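Local atomic coordinates of dicer Related Helicase (Caenorhabditis elegans, PDB entry 6M6Q), a protein that probably hydrolyses ATP as an RNA-binding, RIG-I-like helicase of the RNA interference machinery, seen here as its all-helical N-terminal domain alone. Residues K201-N206 / I294-N299; R30-K35 / M268-I273; S152-L157 / T166-F171. All blocks are in the same frame, centred on the assembly; numbering follows the deposited sequence.

Contact 1 (K201-N206 / I294-N299)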
loop_
_atom_site.group_PDB
_atom_site.type_symbol
_atom_site.label_atom_id
_atom_site.label_comp_id
_atom_site.label_asym_id
_atom_site.label_seq_id
_atom_site.Cartn_x
_atom_site.Cartn_y
_atom_site.Cartn_z
ATOM N N LYS B 201 1.358 -9.128 -24.109
ATOM C CA LYS B 201 0.848 -8.921 -25.498
ATOM C C LYS B 201 1.710 -7.872 -26.218
ATOM O O LYS B 201 2.093 -8.128 -27.382
ATOM C CB LYS B 201 -0.628 -8.505 -25.467
ATOM C CG LYS B 201 -1.226 -8.080 -26.807
ATOM C CD LYS B 201 -2.758 -7.898 -26.792
ATOM C CE LYS B 201 -3.253 -6.793 -25.866
ATOM N NZ LYS B 201 -2.786 -5.441 -26.280
ATOM N N HIS B 202 2.005 -6.741 -25.564
ATOM C CA HIS B 202 2.726 -5.589 -26.170
ATOM C C HIS B 202 4.211 -5.920 -26.332
ATOM O O HIS B 202 4.805 -5.454 -27.333
ATOM C CB HIS B 202 2.518 -4.306 -25.363
ATOM C CG HIS B 202 1.187 -3.671 -25.588
ATOM N ND1 HIS B 202 0.282 -3.472 -24.562
ATOM C CD2 HIS B 202 0.587 -3.213 -26.711
ATOM C CE1 HIS B 202 -0.805 -2.896 -25.040
ATOM N NE2 HIS B 202 -0.639 -2.719 -26.348
ATOM N N LEU B 203 4.792 -6.685 -25.402
ATOM C CA LEU B 203 6.225 -7.077 -25.475
ATOM C C LEU B 203 6.401 -8.075 -26.625
ATOM O O LEU B 203 7.458 -8.044 -27.280
ATOM C CB LEU B 203 6.696 -7.673 -24.141
ATOM C CG LEU B 203 6.932 -6.673 -23.003
ATOM C CD1 LEU B 203 7.191 -7.416 -21.700
ATOM C CD2 LEU B 203 8.089 -5.707 -23.307
ATOM N N LYS B 204 5.385 -8.905 -26.873
ATOM C CA LYS B 204 5.378 -9.909 -27.968
ATOM C C LYS B 204 5.351 -9.192 -29.324
ATOM O O LYS B 204 5.805 -9.790 -30.294
ATOM C CB LYS B 204 4.184 -10.851 -27.820
ATOM C CG LYS B 204 4.393 -12.243 -28.386
ATOM C CD LYS B 204 3.347 -13.224 -27.932
ATOM C CE LYS B 204 3.521 -14.589 -28.554
ATOM N NZ LYS B 204 2.391 -15.480 -28.212
ATOM N N SER B 205 4.847 -7.952 -29.364
ATOM C CA SER B 205 4.690 -7.118 -30.587
ATOM C C SER B 205 5.857 -6.139 -30.724
ATOM O O SER B 205 5.865 -5.381 -31.703
ATOM C CB SER B 205 3.379 -6.376 -30.573
ATOM O OG SER B 205 2.280 -7.278 -30.499
ATOM N N ASN B 206 6.786 -6.136 -29.764
ATOM C CA ASN B 206 7.994 -5.256 -29.743
ATOM C C ASN B 206 9.145 -5.956 -30.484
ATOM O O ASN B 206 9.577 -7.043 -30.087
ATOM C CB ASN B 206 8.370 -4.900 -28.294
ATOM C CG ASN B 206 9.286 -3.695 -28.161
ATOM O OD1 ASN B 206 9.953 -3.295 -29.109
ATOM N ND2 ASN B 206 9.331 -3.112 -26.972
ATOM N N ILE B 294 7.926 -0.158 -20.215
ATOM C CA ILE B 294 7.242 1.167 -20.087
ATOM C C ILE B 294 6.284 1.340 -21.271
ATOM O O ILE B 294 5.132 1.791 -21.046
ATOM C CB ILE B 294 8.268 2.318 -20.009
ATOM C CG1 ILE B 294 9.112 2.237 -18.739
ATOM C CG2 ILE B 294 7.587 3.678 -20.140
ATOM C CD1 ILE B 294 10.198 3.279 -18.673
ATOM N N ASP B 295 6.725 0.960 -22.477
ATOM C CA ASP B 295 5.928 1.076 -23.725
ATOM C C ASP B 295 4.828 0.004 -23.722
ATOM O O ASP B 295 3.860 0.173 -24.469
ATOM C CB ASP B 295 6.825 1.021 -24.970
ATOM C CG ASP B 295 7.630 2.298 -25.199
ATOM O OD1 ASP B 295 7.048 3.398 -25.020
ATOM O OD2 ASP B 295 8.841 2.188 -25.539
ATOM N N ALA B 296 4.980 -1.053 -22.913
ATOM C CA ALA B 296 4.011 -2.165 -22.768
ATOM C C ALA B 296 3.013 -1.868 -21.631
ATOM O O ALA B 296 2.049 -2.658 -21.455
ATOM C CB ALA B 296 4.761 -3.457 -22.523
ATOM N N MET B 297 3.219 -0.778 -20.893
ATOM C CA MET B 297 2.392 -0.417 -19.708
ATOM C C MET B 297 1.699 0.951 -19.887
ATOM O O MET B 297 0.747 1.213 -19.134
ATOM C CB MET B 297 3.250 -0.388 -18.444
ATOM C CG MET B 297 3.623 -1.764 -17.952
ATOM S SD MET B 297 4.812 -1.689 -16.610
ATOM C CE MET B 297 3.747 -1.087 -15.299
ATOM N N LYS B 298 2.098 1.758 -20.871
ATOM C CA LYS B 298 1.565 3.135 -21.059
ATOM C C LYS B 298 0.184 3.112 -21.754
ATOM O O LYS B 298 -0.464 4.175 -21.775
ATOM C CB LYS B 298 2.569 3.980 -21.842
ATOM C CG LYS B 298 2.897 3.465 -23.234
ATOM C CD LYS B 298 3.446 4.540 -24.158
ATOM C CE LYS B 298 3.766 4.025 -25.546
ATOM N NZ LYS B 298 4.391 5.072 -26.388
ATOM N N ASN B 299 -0.307 1.949 -22.197
ATOM C CA ASN B 299 -1.422 1.850 -23.190
ATOM C C ASN B 299 -2.796 1.818 -22.511
ATOM O O ASN B 299 -3.754 2.250 -23.152
ATOM C CB ASN B 299 -1.310 0.610 -24.061
ATOM C CG ASN B 299 0.079 0.427 -24.604
ATOM O OD1 ASN B 299 0.426 0.995 -25.634
ATOM N ND2 ASN B 299 0.894 -0.315 -23.881
#
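His202 lays its imidazole ring against the side-chain amide of Asn299 and its CB against Ala296. Its CG stands anti to the carbonyl carbon, chi1 -77°, which places the ring beside Asn299. Ring and amide are stacked with their planes 22° apart. Asn299 ND2 sits over one face of the ring, toward the rim, 3.3 Å from His202 ND1. The angle is too poor for a hydrogen bond, so the two groups meet by stacking. The amide is held in place from its own side: Asn299 ND2 donates to Asp295 O at 3.1 Å, with an N-H...O angle of 155°. His202 ND1 has a weak hydrogen bond to Ile198 O, one turn back in its helix. Lys201 NZ lies over the opposite face of the imidazole.

The contact joins the last turn of helix 196-204 to the residues where helix 288-295 gives way to loop, in the N-terminal domain of this RIG-I-like helicase. His202 CA and Ala296 CA are 5.0 Å apart. The small side chain of Ala296 probably helps the backbones come this close. Its CB is 3.7 Å from His202 CB and 3.9 Å from Leu203 CG. With a serine in place of His202, the Asn299 amide would probably lose the flat surface it stacks on. Ala296 also packs on Ile199 of helix 196-204.

Contact 2 (R30-K35 / M268-I273)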
loop_
_atom_site.group_PDB
_atom_site.type_symbol
_atom_site.label_atom_id
_atom_site.label_comp_id
_atom_site.label_asym_id
_atom_site.label_seq_id
_atom_site.Cartn_x
_atom_site.Cartn_y
_atom_site.Cartn_z
ATOM N N ARG B 30 9.103 -11.599 -2.396
ATOM C CA ARG B 30 7.634 -11.338 -2.305
ATOM C C ARG B 30 6.974 -11.363 -3.688
ATOM O O ARG B 30 5.755 -11.354 -3.719
ATOM C CB ARG B 30 7.357 -10.009 -1.589
ATOM C CG ARG B 30 7.588 -10.086 -0.088
ATOM C CD ARG B 30 7.025 -8.918 0.663
ATOM N NE ARG B 30 7.649 -7.647 0.320
ATOM C CZ ARG B 30 8.607 -7.038 1.040
ATOM N NH1 ARG B 30 9.104 -7.610 2.127
ATOM N NH2 ARG B 30 9.058 -5.852 0.664
ATOM N N LEU B 31 7.740 -11.504 -4.779
ATOM C CA LEU B 31 7.175 -11.807 -6.133
ATOM C C LEU B 31 6.741 -13.287 -6.184
ATOM O O LEU B 31 5.912 -13.626 -7.066
ATOM C CB LEU B 31 8.196 -11.461 -7.228
ATOM C CG LEU B 31 8.579 -9.975 -7.331
ATOM C CD1 LEU B 31 9.866 -9.782 -8.113
ATOM C CD2 LEU B 31 7.474 -9.168 -7.968
ATOM N N LEU B 32 7.160 -14.096 -5.194
ATOM C CA LEU B 32 6.734 -15.526 -5.010
ATOM C C LEU B 32 5.690 -15.657 -3.885
ATOM O O LEU B 32 5.460 -16.790 -3.439
ATOM C CB LEU B 32 7.951 -16.401 -4.656
ATOM C CG LEU B 32 8.923 -16.721 -5.782
ATOM C CD1 LEU B 32 10.229 -17.245 -5.211
ATOM C CD2 LEU B 32 8.320 -17.727 -6.736
ATOM N N LYS B 33 5.124 -14.558 -3.396
ATOM C CA LYS B 33 4.212 -14.576 -2.221
ATOM C C LYS B 33 2.991 -15.479 -2.493
ATOM O O LYS B 33 2.519 -16.087 -1.541
ATOM C CB LYS B 33 3.811 -13.152 -1.828
ATOM C CG LYS B 33 2.804 -12.448 -2.729
ATOM C CD LYS B 33 2.341 -11.135 -2.120
ATOM C CE LYS B 33 0.956 -10.741 -2.529
ATOM N NZ LYS B 33 0.742 -9.292 -2.327
ATOM N N TRP B 34 2.496 -15.564 -3.736
ATOM C CA TRP B 34 1.297 -16.390 -4.071
ATOM C C TRP B 34 1.690 -17.863 -4.116
ATOM O O TRP B 34 0.850 -18.715 -3.693
ATOM C CB TRP B 34 0.629 -15.933 -5.373
ATOM C CG TRP B 34 0.009 -14.567 -5.280
ATOM C CD1 TRP B 34 0.237 -13.503 -6.106
ATOM C CD2 TRP B 34 -0.920 -14.103 -4.279
ATOM N NE1 TRP B 34 -0.487 -12.414 -5.693
ATOM C CE2 TRP B 34 -1.202 -12.752 -4.573
ATOM C CE3 TRP B 34 -1.556 -14.697 -3.179
ATOM C CZ2 TRP B 34 -2.085 -11.992 -3.808
ATOM C CZ3 TRP B 34 -2.418 -13.940 -2.415
ATOM C CH2 TRP B 34 -2.671 -12.603 -2.723
ATOM N N LYS B 35 2.925 -18.153 -4.550
ATOM C CA LYS B 35 3.483 -19.525 -4.587
ATOM C C LYS B 35 3.781 -19.966 -3.157
ATOM O O LYS B 35 3.576 -21.152 -2.862
ATOM C CB LYS B 35 4.718 -19.600 -5.488
ATOM C CG LYS B 35 5.417 -20.967 -5.552
ATOM C CD LYS B 35 4.511 -22.107 -5.989
ATOM C CE LYS B 35 5.177 -23.468 -6.028
ATOM N NZ LYS B 35 4.151 -24.543 -6.052
ATOM N N MET B 268 6.369 -12.607 -14.046
ATOM C CA MET B 268 7.004 -11.811 -15.142
ATOM C C MET B 268 8.118 -10.924 -14.570
ATOM O O MET B 268 9.220 -10.934 -15.136
ATOM C CB MET B 268 6.002 -10.920 -15.876
ATOM C CG MET B 268 5.138 -11.655 -16.836
ATOM S SD MET B 268 4.039 -10.516 -17.674
ATOM C CE MET B 268 5.015 -10.097 -19.108
ATOM N N PHE B 269 7.849 -10.177 -13.502
ATOM C CA PHE B 269 8.843 -9.297 -12.829
ATOM C C PHE B 269 9.945 -10.152 -12.194
ATOM O O PHE B 269 11.090 -9.720 -12.220
ATOM C CB PHE B 269 8.157 -8.394 -11.804
ATOM C CG PHE B 269 7.402 -7.255 -12.432
ATOM C CD1 PHE B 269 6.092 -7.427 -12.852
ATOM C CD2 PHE B 269 8.023 -6.038 -12.671
ATOM C CE1 PHE B 269 5.402 -6.392 -13.461
ATOM C CE2 PHE B 269 7.338 -5.009 -13.295
ATOM C CZ PHE B 269 6.025 -5.183 -13.680
ATOM N N LEU B 270 9.597 -11.348 -11.708
ATOM C CA LEU B 270 10.555 -12.334 -11.149
ATOM C C LEU B 270 11.529 -12.746 -12.247
ATOM O O LEU B 270 12.719 -12.748 -11.987
ATOM C CB LEU B 270 9.788 -13.544 -10.597
ATOM C CG LEU B 270 10.582 -14.541 -9.749
ATOM C CD1 LEU B 270 10.848 -13.985 -8.375
ATOM C CD2 LEU B 270 9.849 -15.861 -9.608
ATOM N N ALA B 271 11.023 -13.024 -13.444
ATOM C CA ALA B 271 11.769 -13.640 -14.567
ATOM C C ALA B 271 12.766 -12.641 -15.165
ATOM O O ALA B 271 13.677 -13.094 -15.834
ATOM C CB ALA B 271 10.802 -14.122 -15.615
ATOM N N ILE B 272 12.565 -11.330 -14.944
ATOM C CA ILE B 272 13.346 -10.190 -15.547
ATOM C C ILE B 272 14.855 -10.410 -15.371
ATOM O O ILE B 272 15.608 -9.983 -16.249
ATOM C CB ILE B 272 12.894 -8.856 -14.914
ATOM C CG1 ILE B 272 11.599 -8.366 -15.556
ATOM C CG2 ILE B 272 13.997 -7.794 -14.962
ATOM C CD1 ILE B 272 11.034 -7.120 -14.925
ATOM N N ILE B 273 15.273 -11.023 -14.263
ATOM C CA ILE B 273 16.702 -11.185 -13.875
ATOM C C ILE B 273 17.422 -12.056 -14.919
ATOM O O ILE B 273 18.650 -11.949 -15.017
ATOM C CB ILE B 273 16.821 -11.743 -12.435
ATOM C CG1 ILE B 273 18.186 -11.415 -11.821
ATOM C CG2 ILE B 273 16.517 -13.238 -12.388
ATOM C CD1 ILE B 273 18.437 -9.929 -11.651
#
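The 3-10 turn and N-cap that lead into helix 33-42 pack on helix 262-271 in the buried core of the helical N-terminal domain, consistent with the CARD-type helical bundles of RIG-I-like helicases. Leu31 and Leu32 meet Phe269 and Leu270. Leu31 belongs to the short 3-10 segment 30-31, and Leu32 is at the N-cap position. Phe269 and Leu270 lie in the last turns of helix 262-271. The contact is wholly apolar, and all four touching residues are buried.

Leu270 is the centre of it. Its CG stands anti to the backbone N, chi1 -169°, which carries both methyl groups toward the 30-35 segment. The two methyls then part. Leu270 CD1 rests on Leu31 CB at 3.8 Å, while the other branch goes to Leu32. Leu31 answers by reaching past the leucine side chain to the helix itself. Its CD1 lies 3.9 Å from Leu270 N, and its CD2 is 4.0 Å from Phe269 CB. The side chains of Leu31 and Phe269 cross at about a right angle. Only the CB of Phe269 is used here, because its ring leads away and meets the ring of Phe293 in helix 288-295.

The surroundings tie both segments into the core. Helix 146-152 packs on two of the leucines, with Leu32 on Leu148 and Ser152 and Leu270 on Tyr151. Tyr28 OH is hydrogen-bonded to Leu270 O, and Arg30 points away from the contact to a salt bridge with Asp188. On the Leu32 side, the side chains of Leu32 and Leu270 also cross at about a right angle, and Leu270 CD2 touches Leu32 CD2 at 3.8 Å.

Contact 3 (S152-L157 / T166-F171)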
loop_
_atom_site.group_PDB
_atom_site.type_symbol
_atom_site.label_atom_id
_atom_site.label_comp_id
_atom_site.label_asym_id
_atom_site.label_seq_id
_atom_site.Cartn_x
_atom_site.Cartn_y
_atom_site.Cartn_z
ATOM N N SER B 152 15.118 -17.604 -6.044
ATOM C CA SER B 152 14.683 -16.451 -5.210
ATOM C C SER B 152 15.906 -15.690 -4.668
ATOM O O SER B 152 15.731 -14.523 -4.224
ATOM C CB SER B 152 13.762 -16.904 -4.091
ATOM O OG SER B 152 14.494 -17.413 -2.987
ATOM N N HIS B 153 17.096 -16.307 -4.746
ATOM C CA HIS B 153 18.380 -15.782 -4.204
ATOM C C HIS B 153 19.406 -15.516 -5.333
ATOM O O HIS B 153 20.542 -15.129 -5.000
ATOM C CB HIS B 153 18.941 -16.778 -3.190
ATOM C CG HIS B 153 18.275 -16.741 -1.862
ATOM N ND1 HIS B 153 18.438 -15.693 -0.990
ATOM C CD2 HIS B 153 17.517 -17.658 -1.218
ATOM C CE1 HIS B 153 17.773 -15.950 0.123
ATOM N NE2 HIS B 153 17.215 -17.149 0.011
ATOM N N TRP B 154 19.038 -15.730 -6.606
ATOM C CA TRP B 154 19.936 -15.551 -7.793
ATOM C C TRP B 154 21.147 -16.520 -7.709
ATOM O O TRP B 154 22.311 -16.057 -7.902
ATOM C CB TRP B 154 20.430 -14.092 -7.918
ATOM C CG TRP B 154 19.380 -13.026 -8.019
ATOM C CD1 TRP B 154 18.033 -13.185 -8.204
ATOM C CD2 TRP B 154 19.618 -11.601 -8.025
ATOM N NE1 TRP B 154 17.420 -11.961 -8.291
ATOM C CE2 TRP B 154 18.369 -10.971 -8.189
ATOM C CE3 TRP B 154 20.756 -10.803 -7.881
ATOM C CZ2 TRP B 154 18.233 -9.585 -8.215
ATOM C CZ3 TRP B 154 20.621 -9.433 -7.909
ATOM C CH2 TRP B 154 19.377 -8.835 -8.087
ATOM N N GLU B 155 20.899 -17.805 -7.471
ATOM C CA GLU B 155 21.935 -18.867 -7.441
ATOM C C GLU B 155 22.567 -19.018 -8.835
ATOM O O GLU B 155 21.813 -19.060 -9.829
ATOM C CB GLU B 155 21.306 -20.180 -6.982
ATOM C CG GLU B 155 22.298 -21.247 -6.610
ATOM C CD GLU B 155 21.646 -22.500 -6.070
ATOM O OE1 GLU B 155 20.750 -23.032 -6.756
ATOM O OE2 GLU B 155 22.011 -22.925 -4.959
ATOM N N ASP B 156 23.904 -19.116 -8.875
ATOM C CA ASP B 156 24.747 -19.389 -10.076
ATOM C C ASP B 156 24.596 -18.242 -11.090
ATOM O O ASP B 156 24.892 -18.470 -12.275
ATOM C CB ASP B 156 24.429 -20.752 -10.718
ATOM C CG ASP B 156 24.579 -21.952 -9.791
ATOM O OD1 ASP B 156 25.380 -21.861 -8.821
ATOM O OD2 ASP B 156 23.886 -22.966 -10.040
ATOM N N LEU B 157 24.238 -17.041 -10.639
ATOM C CA LEU B 157 24.126 -15.841 -11.512
ATOM C C LEU B 157 25.527 -15.262 -11.712
ATOM O O LEU B 157 26.310 -15.180 -10.763
ATOM C CB LEU B 157 23.165 -14.827 -10.870
ATOM C CG LEU B 157 22.869 -13.566 -11.693
ATOM C CD1 LEU B 157 21.711 -13.788 -12.665
ATOM C CD2 LEU B 157 22.571 -12.381 -10.789
ATOM N N THR B 166 20.337 -2.804 -13.487
ATOM C CA THR B 166 19.166 -2.023 -13.989
ATOM C C THR B 166 17.952 -2.265 -13.067
ATOM O O THR B 166 17.344 -1.297 -12.635
ATOM C CB THR B 166 18.837 -2.367 -15.449
ATOM O OG1 THR B 166 20.048 -2.451 -16.197
ATOM C CG2 THR B 166 17.900 -1.365 -16.085
ATOM N N PHE B 167 17.677 -3.529 -12.746
ATOM C CA PHE B 167 16.578 -3.994 -11.859
ATOM C C PHE B 167 16.665 -3.284 -10.505
ATOM O O PHE B 167 15.663 -2.682 -10.082
ATOM C CB PHE B 167 16.667 -5.506 -11.692
ATOM C CG PHE B 167 15.510 -6.153 -10.993
ATOM C CD1 PHE B 167 15.516 -6.321 -9.619
ATOM C CD2 PHE B 167 14.473 -6.716 -11.723
ATOM C CE1 PHE B 167 14.487 -7.003 -8.988
ATOM C CE2 PHE B 167 13.447 -7.399 -11.092
ATOM C CZ PHE B 167 13.452 -7.533 -9.725
ATOM N N LYS B 168 17.834 -3.328 -9.861
ATOM C CA LYS B 168 18.071 -2.696 -8.529
ATOM C C LYS B 168 17.838 -1.184 -8.626
ATOM O O LYS B 168 17.296 -0.623 -7.676
ATOM C CB LYS B 168 19.489 -2.977 -8.029
ATOM C CG LYS B 168 19.676 -4.342 -7.389
ATOM C CD LYS B 168 21.127 -4.686 -7.076
ATOM C CE LYS B 168 21.293 -6.071 -6.478
ATOM N NZ LYS B 168 22.691 -6.549 -6.589
ATOM N N ASN B 169 18.223 -0.579 -9.751
ATOM C CA ASN B 169 18.247 0.892 -9.955
ATOM C C ASN B 169 16.838 1.415 -10.245
ATOM O O ASN B 169 16.491 2.465 -9.698
ATOM C CB ASN B 169 19.210 1.300 -11.074
ATOM C CG ASN B 169 20.670 1.333 -10.646
ATOM O OD1 ASN B 169 21.552 1.449 -11.490
ATOM N ND2 ASN B 169 20.939 1.217 -9.346
ATOM N N LYS B 170 16.044 0.719 -11.050
ATOM C CA LYS B 170 14.752 1.282 -11.534
ATOM C C LYS B 170 13.584 0.810 -10.655
ATOM O O LYS B 170 12.571 1.509 -10.646
ATOM C CB LYS B 170 14.515 0.936 -13.002
ATOM C CG LYS B 170 15.660 1.289 -13.941
ATOM C CD LYS B 170 15.349 2.405 -14.894
ATOM C CE LYS B 170 16.491 3.382 -15.062
ATOM N NZ LYS B 170 15.989 4.745 -15.356
ATOM N N PHE B 171 13.710 -0.319 -9.955
ATOM C CA PHE B 171 12.576 -0.969 -9.241
ATOM C C PHE B 171 12.654 -0.727 -7.725
ATOM O O PHE B 171 11.711 -1.104 -7.022
ATOM C CB PHE B 171 12.534 -2.467 -9.538
ATOM C CG PHE B 171 11.993 -2.835 -10.892
ATOM C CD1 PHE B 171 10.736 -2.423 -11.297
ATOM C CD2 PHE B 171 12.701 -3.686 -11.719
ATOM C CE1 PHE B 171 10.223 -2.815 -12.523
ATOM C CE2 PHE B 171 12.185 -4.078 -12.943
ATOM C CZ PHE B 171 10.948 -3.642 -13.342
#
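The backbones of Trp154 and Phe167 stay well apart, with 12.7 Å between Trp154 CA and Phe167 CA, so long side chains have to bridge the space. Trp154 ends helix 146-152 in a Schellman motif, with a positive phi of 62°. It also starts a type II beta turn that runs to Leu157. The turn's closing bond, Leu157 N to Trp154 O, is weak at 3.5 Å.

From this helix end the indole extends toward helix 162-171. It is the six-membered part of the ring system that makes the contact, and it does so with its edge. Lys168 CE lies near the ring plane, 3.7 Å from Trp154 CZ3 and 3.7 Å from Trp154 CH2. The lysine chain is extended beyond CG, and this brings its end to the indole although its root does not point there. Lys168 NZ is 3.8 Å from Trp154 CZ3. Because the ammonium end comes to the rim and not over a face, the contact is mainly one of methylene carbon on ring edge. Phe167 adds a looser touch, Trp154 CZ2 to Phe167 CD1 at 4.5 Å, again at the indole edge. Phe171, one turn on in the same helix, lays CD2 over one face of the Phe167 ring.

Trp154 is further placed by Tyr28 of helix 25-29, whose ring meets it edge-to-face, and by backbone hydrogen bonding with Arg17. The contact thus packs the turn that follows helix 146-152 on helix 162-171, the next helix in the chain. Beyond that helix lies helix 288-295, where Trp289 packs on Thr166 and Phe171.

In the fold
Contacts 2 and 3 are neighbours, with centres 11 Å apart. They touch where Ile272 and Phe269 meet Phe167, Ile273 meets Trp154, and Phe269 meets Phe171. Contact 1 lies farther out, its centre about 19 Å from that of contact 2 and about 22 Å from that of contact 3. Along the chain, contact 3 is nested inside the long loop closed by contact 2. Contact 1 opens after contact 3 has closed, and its segments alternate with those of contact 2. Helices 262-271 and 288-295 follow each other and link contacts 2 and 1. Contact 2 thus ties the start of the chain to a late helix near the middle of the domain, and contacts 1 and 3 lie further out.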